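Long-range contacts in multicopper oxidase (Pseudomonas thermotolerans, PDB 6VOW), which probably acts as a laccase-like enzyme, oxidising substrates at one copper site and passing the electrons to a copper cluster that reduces dioxygen to water: residues G131-H136 / G265-L270; P152-E157 / R220-N225; S168-T173 / F224-T229; A245-P250 / I408-D413. One frame throughout, in Å; residues are numbered along the deposited sequence. Where two conformers were deposited one is given.

Interaction 1. Residues G131-H136 / G265-L270. With C2O (Cu-O-Cu linkage), chain B.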
# COMPACT_ATOMS: atom_id res chain seq x y z
N GLY A 131 3.37 7.14 -9.76
CA GLY A 131 2.23 6.45 -9.33
C GLY A 131 1.95 6.60 -7.87
O GLY A 131 2.34 7.58 -7.24
N ASN A 132 1.20 5.63 -7.37
CA ASN A 132 0.54 5.67 -6.05
C ASN A 132 1.32 4.87 -5.09
O ASN A 132 1.51 3.67 -5.35
CB ASN A 132 -0.85 4.99 -6.18
CG ASN A 132 -1.72 5.75 -7.14
OD1 ASN A 132 -1.81 7.00 -7.05
ND2 ASN A 132 -2.36 5.05 -8.06
N PHE A 133 1.75 5.50 -4.01
CA PHE A 133 2.52 4.77 -3.01
C PHE A 133 1.84 5.16 -1.75
O PHE A 133 0.80 5.90 -1.76
CB PHE A 133 4.03 5.15 -3.10
CG PHE A 133 4.60 4.79 -4.38
CD1 PHE A 133 4.90 3.52 -4.66
CD2 PHE A 133 4.60 5.73 -5.40
CE1 PHE A 133 5.34 3.16 -5.92
CE2 PHE A 133 4.98 5.40 -6.66
CZ PHE A 133 5.39 4.10 -6.92
N TRP A 134 2.40 4.71 -0.66
CA TRP A 134 1.92 5.23 0.66
C TRP A 134 3.02 5.12 1.67
O TRP A 134 4.09 4.53 1.41
CB TRP A 134 0.63 4.52 1.16
CG TRP A 134 0.70 3.06 1.37
CD1 TRP A 134 1.04 2.11 0.49
CD2 TRP A 134 0.40 2.40 2.59
NE1 TRP A 134 0.97 0.90 1.09
CE2 TRP A 134 0.54 1.06 2.37
CE3 TRP A 134 -0.03 2.84 3.82
CZ2 TRP A 134 0.35 0.14 3.37
CZ3 TRP A 134 -0.28 1.94 4.80
CH2 TRP A 134 -0.13 0.59 4.56
N TYR A 135 2.72 5.62 2.83
CA TYR A 135 3.68 5.66 3.91
C TYR A 135 3.02 5.34 5.24
O TYR A 135 1.87 5.71 5.51
CB TYR A 135 4.33 7.06 3.92
CG TYR A 135 3.40 8.21 4.24
CD1 TYR A 135 3.32 8.67 5.53
CD2 TYR A 135 2.68 8.88 3.26
CE1 TYR A 135 2.50 9.72 5.89
CE2 TYR A 135 1.87 9.97 3.61
CZ TYR A 135 1.80 10.36 4.96
OH TYR A 135 1.03 11.37 5.41
N HIS A 136 3.81 4.74 6.09
CA HIS A 136 3.31 4.31 7.37
C HIS A 136 4.48 3.89 8.21
O HIS A 136 5.56 3.77 7.71
CB HIS A 136 2.36 3.12 7.19
CG HIS A 136 2.99 1.95 6.53
ND1 HIS A 136 3.83 1.07 7.18
CD2 HIS A 136 2.92 1.53 5.25
CE1 HIS A 136 4.24 0.14 6.33
NE2 HIS A 136 3.68 0.39 5.15
N GLY A 265 -2.41 -2.33 1.65
CA GLY A 265 -1.21 -1.78 1.04
C GLY A 265 -1.12 -1.81 -0.47
O GLY A 265 -0.09 -1.44 -1.05
N MET A 266 -2.20 -2.22 -1.12
CA MET A 266 -2.31 -2.15 -2.54
C MET A 266 -2.99 -0.90 -3.00
O MET A 266 -3.77 -0.28 -2.32
CB MET A 266 -3.04 -3.37 -3.09
CG MET A 266 -2.23 -4.65 -2.85
SD MET A 266 -3.20 -6.10 -3.29
CE MET A 266 -3.05 -6.23 -5.04
N ARG A 267 -2.67 -0.55 -4.22
CA ARG A 267 -3.26 0.64 -4.81
C ARG A 267 -3.57 0.36 -6.25
O ARG A 267 -2.99 -0.51 -6.88
CB ARG A 267 -2.20 1.76 -4.76
CG ARG A 267 -1.71 2.15 -3.40
CD ARG A 267 -0.49 1.38 -2.96
NE ARG A 267 0.73 1.55 -3.78
CZ ARG A 267 1.68 0.63 -3.86
NH1 ARG A 267 1.53 -0.55 -3.26
NH2 ARG A 267 2.74 0.83 -4.60
N ILE A 268 -4.45 1.17 -6.79
CA ILE A 268 -4.74 1.13 -8.20
C ILE A 268 -5.04 2.53 -8.66
O ILE A 268 -5.52 3.38 -7.90
CB ILE A 268 -6.00 0.24 -8.55
CG1 ILE A 268 -7.32 0.67 -7.84
CG2 ILE A 268 -5.72 -1.20 -8.23
CD1 ILE A 268 -8.47 -0.22 -8.25
N ASP A 269 -4.84 2.72 -9.94
CA ASP A 269 -5.44 3.88 -10.62
C ASP A 269 -6.54 3.28 -11.42
O ASP A 269 -6.30 2.38 -12.24
CB ASP A 269 -4.49 4.49 -11.59
CG ASP A 269 -3.44 5.36 -10.94
OD1 ASP A 269 -3.79 6.23 -10.12
OD2 ASP A 269 -2.25 5.19 -11.29
N LEU A 270 -7.72 3.81 -11.20
CA LEU A 270 -8.91 3.30 -11.73
C LEU A 270 -9.44 4.49 -12.50
O LEU A 270 -9.81 5.50 -11.89
CB LEU A 270 -9.84 2.84 -10.57
CG LEU A 270 -11.20 2.33 -11.07
CD1 LEU A 270 -11.06 1.35 -12.21
CD2 LEU A 270 -12.06 1.73 -10.02
CU2 C2O B . 3.69 -0.99 3.69
CU3 C2O B . 7.12 -3.48 5.47
O1 C2O B . 5.36 -2.36 4.49
O HOH W 1 -0.19 4.38 -9.86

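Interaction 2. Residues P152-E157 / R220-N225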
# COMPACT_ATOMS: atom_id res chain seq x y z
N PRO A 152 -1.42 8.60 1.98
CA PRO A 152 -1.09 8.43 0.56
C PRO A 152 0.13 9.27 0.12
O PRO A 152 0.27 10.43 0.60
CB PRO A 152 -2.38 8.94 -0.16
CG PRO A 152 -3.10 9.77 0.80
CD PRO A 152 -2.37 9.67 2.16
N LEU A 153 0.97 8.68 -0.75
CA LEU A 153 2.07 9.37 -1.51
C LEU A 153 1.87 9.23 -3.00
O LEU A 153 1.84 8.12 -3.52
CB LEU A 153 3.41 8.79 -1.17
CG LEU A 153 4.66 9.24 -1.90
CD1 LEU A 153 4.77 10.73 -1.85
CD2 LEU A 153 5.88 8.56 -1.34
N VAL A 154 1.65 10.34 -3.70
CA VAL A 154 1.56 10.36 -5.18
C VAL A 154 2.86 10.85 -5.78
O VAL A 154 3.31 11.94 -5.41
CB VAL A 154 0.40 11.27 -5.66
CG1 VAL A 154 0.30 11.27 -7.16
CG2 VAL A 154 -0.94 10.78 -5.12
N VAL A 155 3.47 10.06 -6.65
CA VAL A 155 4.54 10.49 -7.48
C VAL A 155 3.96 10.75 -8.87
O VAL A 155 3.55 9.83 -9.55
CB VAL A 155 5.70 9.47 -7.47
CG1 VAL A 155 6.88 9.99 -8.34
CG2 VAL A 155 6.19 9.26 -6.01
N GLU A 156 3.81 12.06 -9.21
CA GLU A 156 3.32 12.47 -10.47
C GLU A 156 4.22 11.94 -11.62
O GLU A 156 5.46 11.82 -11.50
CB GLU A 156 3.15 13.99 -10.49
CG GLU A 156 1.99 14.43 -9.56
CD GLU A 156 1.81 15.94 -9.41
OE1 GLU A 156 2.38 16.62 -10.28
OE2 GLU A 156 1.11 16.43 -8.46
N GLU A 157 3.60 11.56 -12.73
CA GLU A 157 4.41 11.17 -13.96
C GLU A 157 5.30 12.38 -14.42
O GLU A 157 4.96 13.55 -14.24
CB GLU A 157 3.53 10.77 -15.14
CG GLU A 157 2.69 9.49 -14.97
CD GLU A 157 1.55 9.66 -13.92
OE1 GLU A 157 0.87 10.76 -13.79
OE2 GLU A 157 1.33 8.67 -13.19
N ARG A 220 -9.16 9.84 -13.03
CA ARG A 220 -8.24 8.87 -12.46
C ARG A 220 -8.48 8.83 -10.97
O ARG A 220 -8.19 9.80 -10.25
CB ARG A 220 -6.87 9.39 -12.68
CG ARG A 220 -5.81 8.58 -12.04
CD ARG A 220 -4.53 9.30 -12.27
NE ARG A 220 -3.40 8.42 -12.10
CZ ARG A 220 -2.20 8.73 -12.56
NH1 ARG A 220 -2.03 9.87 -13.25
NH2 ARG A 220 -1.17 7.89 -12.37
N LEU A 221 -9.02 7.71 -10.51
CA LEU A 221 -9.29 7.50 -9.09
C LEU A 221 -8.11 6.75 -8.59
O LEU A 221 -7.79 5.64 -9.04
CB LEU A 221 -10.54 6.61 -8.88
CG LEU A 221 -11.86 7.08 -9.41
CD1 LEU A 221 -12.93 6.08 -9.00
CD2 LEU A 221 -12.12 8.43 -8.82
N ARG A 222 -7.44 7.38 -7.68
CA ARG A 222 -6.24 6.77 -7.08
C ARG A 222 -6.76 6.08 -5.83
O ARG A 222 -7.26 6.76 -4.95
CB ARG A 222 -5.23 7.87 -6.69
CG ARG A 222 -4.74 8.68 -7.87
CD ARG A 222 -3.88 9.82 -7.39
NE ARG A 222 -3.27 10.64 -8.47
CZ ARG A 222 -2.21 10.30 -9.19
NH1 ARG A 222 -1.64 9.18 -9.08
NH2 ARG A 222 -1.72 11.14 -10.12
N LEU A 223 -6.66 4.76 -5.78
CA LEU A 223 -7.29 3.97 -4.68
C LEU A 223 -6.19 3.39 -3.88
O LEU A 223 -5.35 2.64 -4.41
CB LEU A 223 -8.11 2.86 -5.28
CG LEU A 223 -9.44 3.46 -5.77
CD1 LEU A 223 -9.99 2.70 -6.97
CD2 LEU A 223 -10.42 3.37 -4.65
N PHE A 224 -6.16 3.79 -2.62
CA PHE A 224 -5.16 3.34 -1.67
C PHE A 224 -5.82 2.53 -0.57
O PHE A 224 -6.76 2.99 0.10
CB PHE A 224 -4.45 4.52 -1.00
CG PHE A 224 -3.89 5.55 -1.93
CD1 PHE A 224 -4.69 6.52 -2.45
CD2 PHE A 224 -2.55 5.56 -2.23
CE1 PHE A 224 -4.12 7.51 -3.25
CE2 PHE A 224 -2.00 6.48 -3.09
CZ PHE A 224 -2.79 7.51 -3.55
N ASN A 225 -5.33 1.33 -0.36
CA ASN A 225 -5.84 0.55 0.77
C ASN A 225 -4.88 0.80 1.92
O ASN A 225 -3.75 0.26 1.96
CB ASN A 225 -5.96 -0.93 0.40
CG ASN A 225 -6.42 -1.78 1.60
OD1 ASN A 225 -6.30 -1.37 2.77
ND2 ASN A 225 -6.96 -2.97 1.32
O HOH W 2 1.04 9.37 -10.69

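Interaction 3. Residues S168-T173 / F224-T229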
# COMPACT_ATOMS: atom_id res chain seq x y z
N SER A 168 -8.03 11.17 -5.08
CA SER A 168 -7.41 10.23 -4.18
C SER A 168 -8.43 9.66 -3.19
O SER A 168 -9.16 10.41 -2.54
CB SER A 168 -6.31 10.90 -3.38
OG SER A 168 -5.25 11.27 -4.23
N LEU A 169 -8.45 8.32 -3.08
CA LEU A 169 -9.39 7.53 -2.17
C LEU A 169 -8.59 6.65 -1.28
O LEU A 169 -8.01 5.70 -1.77
CB LEU A 169 -10.37 6.65 -2.96
CG LEU A 169 -11.69 7.38 -3.21
CD1 LEU A 169 -11.48 8.79 -3.71
CD2 LEU A 169 -12.49 6.61 -4.21
N SER A 170 -8.54 6.99 -0.01
CA SER A 170 -7.76 6.22 0.97
C SER A 170 -8.73 5.43 1.83
O SER A 170 -9.52 6.01 2.56
CB SER A 170 -6.91 7.15 1.85
OG SER A 170 -5.83 7.73 1.12
N LEU A 171 -8.69 4.12 1.66
CA LEU A 171 -9.55 3.21 2.39
C LEU A 171 -8.94 2.80 3.70
O LEU A 171 -7.81 2.40 3.75
CB LEU A 171 -9.70 1.94 1.60
CG LEU A 171 -10.44 2.20 0.27
CD1 LEU A 171 -10.27 1.02 -0.68
CD2 LEU A 171 -11.88 2.36 0.63
N LYS A 172 -9.76 2.83 4.74
CA LYS A 172 -9.34 2.33 6.03
C LYS A 172 -10.54 1.80 6.81
O LYS A 172 -11.61 2.46 6.90
CB LYS A 172 -8.59 3.42 6.83
CG LYS A 172 -7.86 2.82 8.02
CD LYS A 172 -7.02 3.83 8.73
CE LYS A 172 -5.80 3.12 9.26
NZ LYS A 172 -6.11 2.24 10.41
N THR A 173 -10.35 0.60 7.35
CA THR A 173 -11.38 -0.09 8.15
C THR A 173 -10.89 -0.08 9.60
O THR A 173 -10.01 -0.85 9.99
CB THR A 173 -11.63 -1.50 7.56
OG1 THR A 173 -12.27 -1.28 6.33
CG2 THR A 173 -12.54 -2.44 8.46
N PHE A 224 -6.16 3.79 -2.62
CA PHE A 224 -5.16 3.34 -1.67
C PHE A 224 -5.82 2.53 -0.57
O PHE A 224 -6.76 2.99 0.10
CB PHE A 224 -4.45 4.52 -1.00
CG PHE A 224 -3.89 5.55 -1.93
CD1 PHE A 224 -4.69 6.52 -2.45
CD2 PHE A 224 -2.55 5.56 -2.23
CE1 PHE A 224 -4.12 7.51 -3.25
CE2 PHE A 224 -2.00 6.48 -3.09
CZ PHE A 224 -2.79 7.51 -3.55
N ASN A 225 -5.33 1.33 -0.36
CA ASN A 225 -5.84 0.55 0.77
C ASN A 225 -4.88 0.80 1.92
O ASN A 225 -3.75 0.26 1.96
CB ASN A 225 -5.96 -0.93 0.40
CG ASN A 225 -6.42 -1.78 1.60
OD1 ASN A 225 -6.30 -1.37 2.77
ND2 ASN A 225 -6.96 -2.97 1.32
N LEU A 226 -5.30 1.67 2.84
CA LEU A 226 -4.47 2.01 3.91
C LEU A 226 -4.80 1.19 5.12
O LEU A 226 -4.30 1.51 6.18
CB LEU A 226 -4.48 3.51 4.21
CG LEU A 226 -4.23 4.38 3.01
CD1 LEU A 226 -4.13 5.81 3.51
CD2 LEU A 226 -2.92 4.03 2.30
N ASP A 227 -5.52 0.09 4.94
CA ASP A 227 -5.93 -0.71 6.04
C ASP A 227 -4.89 -1.69 6.51
O ASP A 227 -4.11 -2.12 5.78
CB ASP A 227 -7.19 -1.46 5.72
CG ASP A 227 -7.90 -1.90 7.02
OD1 ASP A 227 -8.46 -0.99 7.73
OD2 ASP A 227 -7.78 -3.15 7.36
N ASN A 228 -4.93 -2.04 7.79
CA ASN A 228 -4.08 -3.09 8.44
C ASN A 228 -4.39 -4.46 7.95
O ASN A 228 -3.51 -5.30 8.00
CB ASN A 228 -4.37 -3.20 9.97
CG ASN A 228 -3.83 -2.04 10.78
OD1 ASN A 228 -3.88 -0.91 10.35
ND2 ASN A 228 -3.35 -2.34 12.01
N THR A 229 -5.65 -4.76 7.60
CA THR A 229 -6.07 -6.21 7.32
C THR A 229 -7.08 -6.45 6.20
O THR A 229 -7.09 -7.55 5.60
CB THR A 229 -6.60 -6.91 8.62
OG1 THR A 229 -8.02 -6.83 8.70
CG2 THR A 229 -6.06 -6.28 9.78
O HOH W 3 -7.13 -0.64 10.07
O HOH W 4 -9.33 -3.19 9.51

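Interaction 4. Residues A245-P250 / I408-D413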
# COMPACT_ATOMS: atom_id res chain seq x y z
N ALA A 245 -3.10 1.27 -13.65
CA ALA A 245 -1.92 0.90 -12.88
C ALA A 245 -2.25 0.20 -11.61
O ALA A 245 -3.25 0.51 -10.96
CB ALA A 245 -1.14 2.14 -12.51
N LEU A 246 -1.32 -0.67 -11.21
CA LEU A 246 -1.45 -1.47 -9.96
C LEU A 246 -0.19 -1.37 -9.11
O LEU A 246 0.97 -1.67 -9.60
CB LEU A 246 -1.70 -2.92 -10.28
CG LEU A 246 -2.62 -3.28 -11.41
CD1 LEU A 246 -2.52 -4.81 -11.71
CD2 LEU A 246 -4.03 -2.83 -11.08
N ASP A 247 -0.41 -0.89 -7.88
CA ASP A 247 0.63 -0.83 -6.87
C ASP A 247 1.77 0.05 -7.43
O ASP A 247 2.94 -0.30 -7.40
CB ASP A 247 1.06 -2.25 -6.51
CG ASP A 247 -0.16 -3.17 -6.20
OD1 ASP A 247 -1.00 -2.79 -5.39
OD2 ASP A 247 -0.33 -4.22 -6.83
N GLY A 248 1.36 1.20 -7.94
CA GLY A 248 2.27 2.25 -8.49
C GLY A 248 2.99 1.93 -9.80
O GLY A 248 4.01 2.56 -10.12
N HIS A 249 2.50 0.96 -10.57
CA HIS A 249 3.15 0.60 -11.84
C HIS A 249 2.15 0.40 -12.96
O HIS A 249 1.20 -0.38 -12.82
CB HIS A 249 3.97 -0.61 -11.66
CG HIS A 249 5.09 -0.37 -10.75
ND1 HIS A 249 6.29 0.17 -11.17
CD2 HIS A 249 5.16 -0.46 -9.42
CE1 HIS A 249 7.08 0.31 -10.11
NE2 HIS A 249 6.40 -0.06 -9.04
N PRO A 250 2.31 1.15 -14.05
CA PRO A 250 1.37 1.14 -15.14
C PRO A 250 1.09 -0.21 -15.77
O PRO A 250 1.94 -1.06 -15.74
CB PRO A 250 2.07 2.01 -16.16
CG PRO A 250 2.70 3.07 -15.26
CD PRO A 250 3.31 2.23 -14.21
N ILE A 408 -1.70 -11.68 -16.15
CA ILE A 408 -1.08 -10.77 -17.11
C ILE A 408 0.05 -10.16 -16.35
O ILE A 408 -0.20 -9.39 -15.42
CB ILE A 408 -2.01 -9.64 -17.55
CG1 ILE A 408 -3.25 -10.25 -18.23
CG2 ILE A 408 -1.22 -8.64 -18.42
CD1 ILE A 408 -4.20 -9.22 -18.76
N PRO A 409 1.29 -10.50 -16.73
CA PRO A 409 2.45 -10.17 -15.91
C PRO A 409 2.56 -8.71 -15.68
O PRO A 409 2.45 -7.94 -16.63
CB PRO A 409 3.63 -10.61 -16.80
CG PRO A 409 3.10 -11.70 -17.60
CD PRO A 409 1.70 -11.27 -17.94
N TYR A 410 2.84 -8.34 -14.43
CA TYR A 410 2.89 -6.95 -14.07
C TYR A 410 3.83 -6.79 -12.92
O TYR A 410 4.20 -7.80 -12.28
CB TYR A 410 1.48 -6.46 -13.68
CG TYR A 410 0.89 -7.16 -12.46
CD1 TYR A 410 0.52 -8.50 -12.48
CD2 TYR A 410 0.72 -6.45 -11.26
CE1 TYR A 410 -0.01 -9.12 -11.34
CE2 TYR A 410 0.17 -7.01 -10.16
CZ TYR A 410 -0.18 -8.34 -10.19
OH TYR A 410 -0.70 -8.82 -9.04
N PHE A 411 4.25 -5.56 -12.72
CA PHE A 411 5.19 -5.14 -11.67
C PHE A 411 4.45 -4.59 -10.50
O PHE A 411 3.51 -3.86 -10.65
CB PHE A 411 6.11 -4.01 -12.14
CG PHE A 411 7.25 -4.47 -13.03
CD1 PHE A 411 8.39 -5.07 -12.47
CD2 PHE A 411 7.21 -4.23 -14.40
CE1 PHE A 411 9.42 -5.52 -13.26
CE2 PHE A 411 8.26 -4.64 -15.22
CZ PHE A 411 9.36 -5.29 -14.65
N THR A 412 4.95 -4.87 -9.33
CA THR A 412 4.29 -4.51 -8.09
C THR A 412 5.26 -4.80 -6.98
O THR A 412 6.21 -5.51 -7.19
CB THR A 412 2.98 -5.34 -7.94
OG1 THR A 412 2.39 -5.05 -6.70
CG2 THR A 412 3.22 -6.81 -8.04
N ASP A 413 5.01 -4.20 -5.79
CA ASP A 413 5.72 -4.45 -4.54
C ASP A 413 4.91 -5.46 -3.68
O ASP A 413 5.38 -5.97 -2.62
CB ASP A 413 5.95 -3.13 -3.79
CG ASP A 413 4.64 -2.32 -3.57
OD1 ASP A 413 3.76 -2.82 -2.85
OD2 ASP A 413 4.48 -1.17 -4.11
O HOH W 5 6.08 -0.58 -6.09
O HOH W 6 1.75 -2.88 -12.57
O HOH W 7 3.61 -3.79 -14.47

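Interaction 1. Residues G131-H136 / G265-L270
Strand 131-136 passes strand 267-270 roughly antiparallel, at 148° and 7.2 Å between the short axes, with Asn132 facing Arg267. Side chains reach across to the other segment's side chains and backbone carbonyls. Arg267 NE gives a hydrogen bond of 2.8 Å to Asn132 O, meeting it from above the carbonyl plane. A weak second bond comes from Arg267 NH2, which also forms a salt bridge with Asp413. The Arg267 chain bends at chi2 (91°) and chi3 (63°), which folds the guanidinium back so that NH1 also bonds Gly265 O at 2.9 Å. The Trp134 indole adds a weak bond from NE1 to Gly265 O. Trp134 CZ2 lies 3.4 Å from Gly265 CA. At the other end, Asn132 ND2 bonds Asp269 OD1 at 2.8 Å, nearly straight but from above the carboxylate plane. Asn132 OD1 is taken by Arg222, and Asp269 also pairs with Arg220. These partners probably fix the rotation of the amide. Two residues beyond Trp134, His136 NE2 binds one copper of the Cu-O-Cu linkage at 2.0 Å, shared with His96 and His440. Strand 131-136 lies between strands 151-156 and 94-96, and strand 267-273 between 218-225 and 240-246, so the contact joins two sheets beside the copper cluster.

Interaction 2. Residues P152-E157 / R220-N225
Pro152 and Val154 meet Arg222 and Phe224 where two sheets pack face to face, one in each of two neighbouring cupredoxin-like units. Pro152 CB sits over the centre of the Phe224 ring in a CH-pi contact, 3.7 Å from the centroid and 9° off the normal. Val154 CG2 approaches the same ring at its edge, 4.1 Å from Phe224 CZ. The other methyl of Val154, CG1, is placed anti to the backbone N (chi1 -180°). Val154 CG1 lies over the centre of one face of the Arg222 guanidinium, 3.4 Å from Arg222 CZ. The opposite face of that guanidinium carries Arg220 NE, so the two arginine ends overlap. Glu157 supplies a negative charge beside them. Arg220 grips its carboxylate end-on with two nitrogens, one to each oxygen, in a salt bridge. Arg220 NH2 to Glu157 OE2 is 2.7 Å and almost straight. Arg220 NH1 to Glu157 OE1 is longer, 3.1 Å. Both oxygens lie near the guanidinium plane, although the carboxylate is turned 29° against it. Further out, Arg222 has its own salt bridge to Glu166, and Arg220 NE pairs with Asp269. These acids probably offset the closeness of the two arginines. A water ties the layers together: it donates to Val155 O at 2.8 Å and to Glu157 OE2, and accepts from Arg222 NH1.

Interaction 3. Residues S168-T173 / F224-T229
Ser170 pairs with Phe224, and Leu171 with Asn225, as parallel bridges between strand 168-173 and the end of strand 218-225. The backbone bonds come first. Phe224 N donates to Leu169 O at 2.8 Å, and Leu171 N to Phe224 O at 2.7 Å; both are nearly straight. Leu226 N then bonds Leu171 O at 2.8 Å as its strand ends. Side-chain packing follows the sheet faces. On the Ser170 side, Leu226 CD1 rests 3.5 Å from Ser170 CB. The Phe224 ring turns its edge to this strand: Leu169 O lies in the ring plane, 3.5 Å from Phe224 CD1, and Ser168 CB is also near the plane. Leu171 points to the other face and touches Tyr232 and Val203. The pair belongs to the mixed sheet of a cupredoxin-like domain, with strand 165-174 lying between 200-203 and 218-225. Beyond the bridges, residues 225-229 turn away through two Asx turns. The Asn225 side chain extends anti to its own N (chi1 177°), and OD1 accepts from Asp227 N at 2.7 Å. Asp227 OD2 in turn accepts from Thr229 N at 2.7 Å and is also bonded by Val230 N. Asp227 OD1 lies close to the backbone of Thr173, but the spacing there is too short to be trusted in detail. The Thr173 hydroxyl bonds Tyr232 and Thr201. Leu226 O is buried here and has no polar partner.

Interaction 4. Residues A245-P250 / I408-D413
The tight turn of a beta hairpin, Leu246 to His249, meets edge strand 410-412 of another sheet. Leu246 and His249 pair by two backbone bonds, and Asp247 and Gly248 between them have positive phi (59° and 70°), as in a type I' turn. Leu246 CD1 packs obliquely against the Tyr410 ring, 3.7 Å from Tyr410 CD2, the two side chains crossing at about a right angle. Asp247 and Thr412 lie side by side and point the same way. Thr412 OG1, anti to the backbone N (chi1 176°), comes to 2.8 Å from Asp247 OD2. The other oxygen, Asp247 OD1, takes the backbone N of Arg267, so this carboxylate lies between partners from two sheets, though the hydroxyl proton may go to Thr414 O instead. His249 packs obliquely against the backbone and CB of Phe411: His249 CB is 3.4 Å from Phe411 O, and His249 CG is 4.0 Å from Phe411 CB. Waters fill in the polar links. One lies in the plane of the imidazole, 3.0 Å from His249 NE2, and also meets Asp413 OD2. A second sits between His249 O and Phe411 O, 2.8 Å from the latter. A third accepts from Phe411 N at 2.6 Å and reaches Pro250 O weakly. Asp413 then leads toward the metals: OD2 forms a salt bridge with Arg267, and OD1 bonds NE2 of the copper-pocket residue His96. This is a junction between cupredoxin-like domains at the rim of the trinuclear copper site of a multicopper oxidase.

From the N terminus, strand 131-136 opens interaction 1, which closes 129 residues later at 265-270. Interactions 2 and 3 open at 152-157 and 168-173 and are both nested inside that loop. They end on the same strand, 218-225, and share Phe224 and Asn225. Interaction 4 opens at 245-250, before interaction 1 has closed, so the two cross; it closes at 408-413. The six-stranded sheet with 165-174, 218-225, 267-273 and 240-246 runs through all four. Interactions 1 and 2 tie it to the sheet of 131-136 and 151-156, interaction 3 joins neighbours within it, and interaction 4 ties its hairpin to the C-terminal part of the chain.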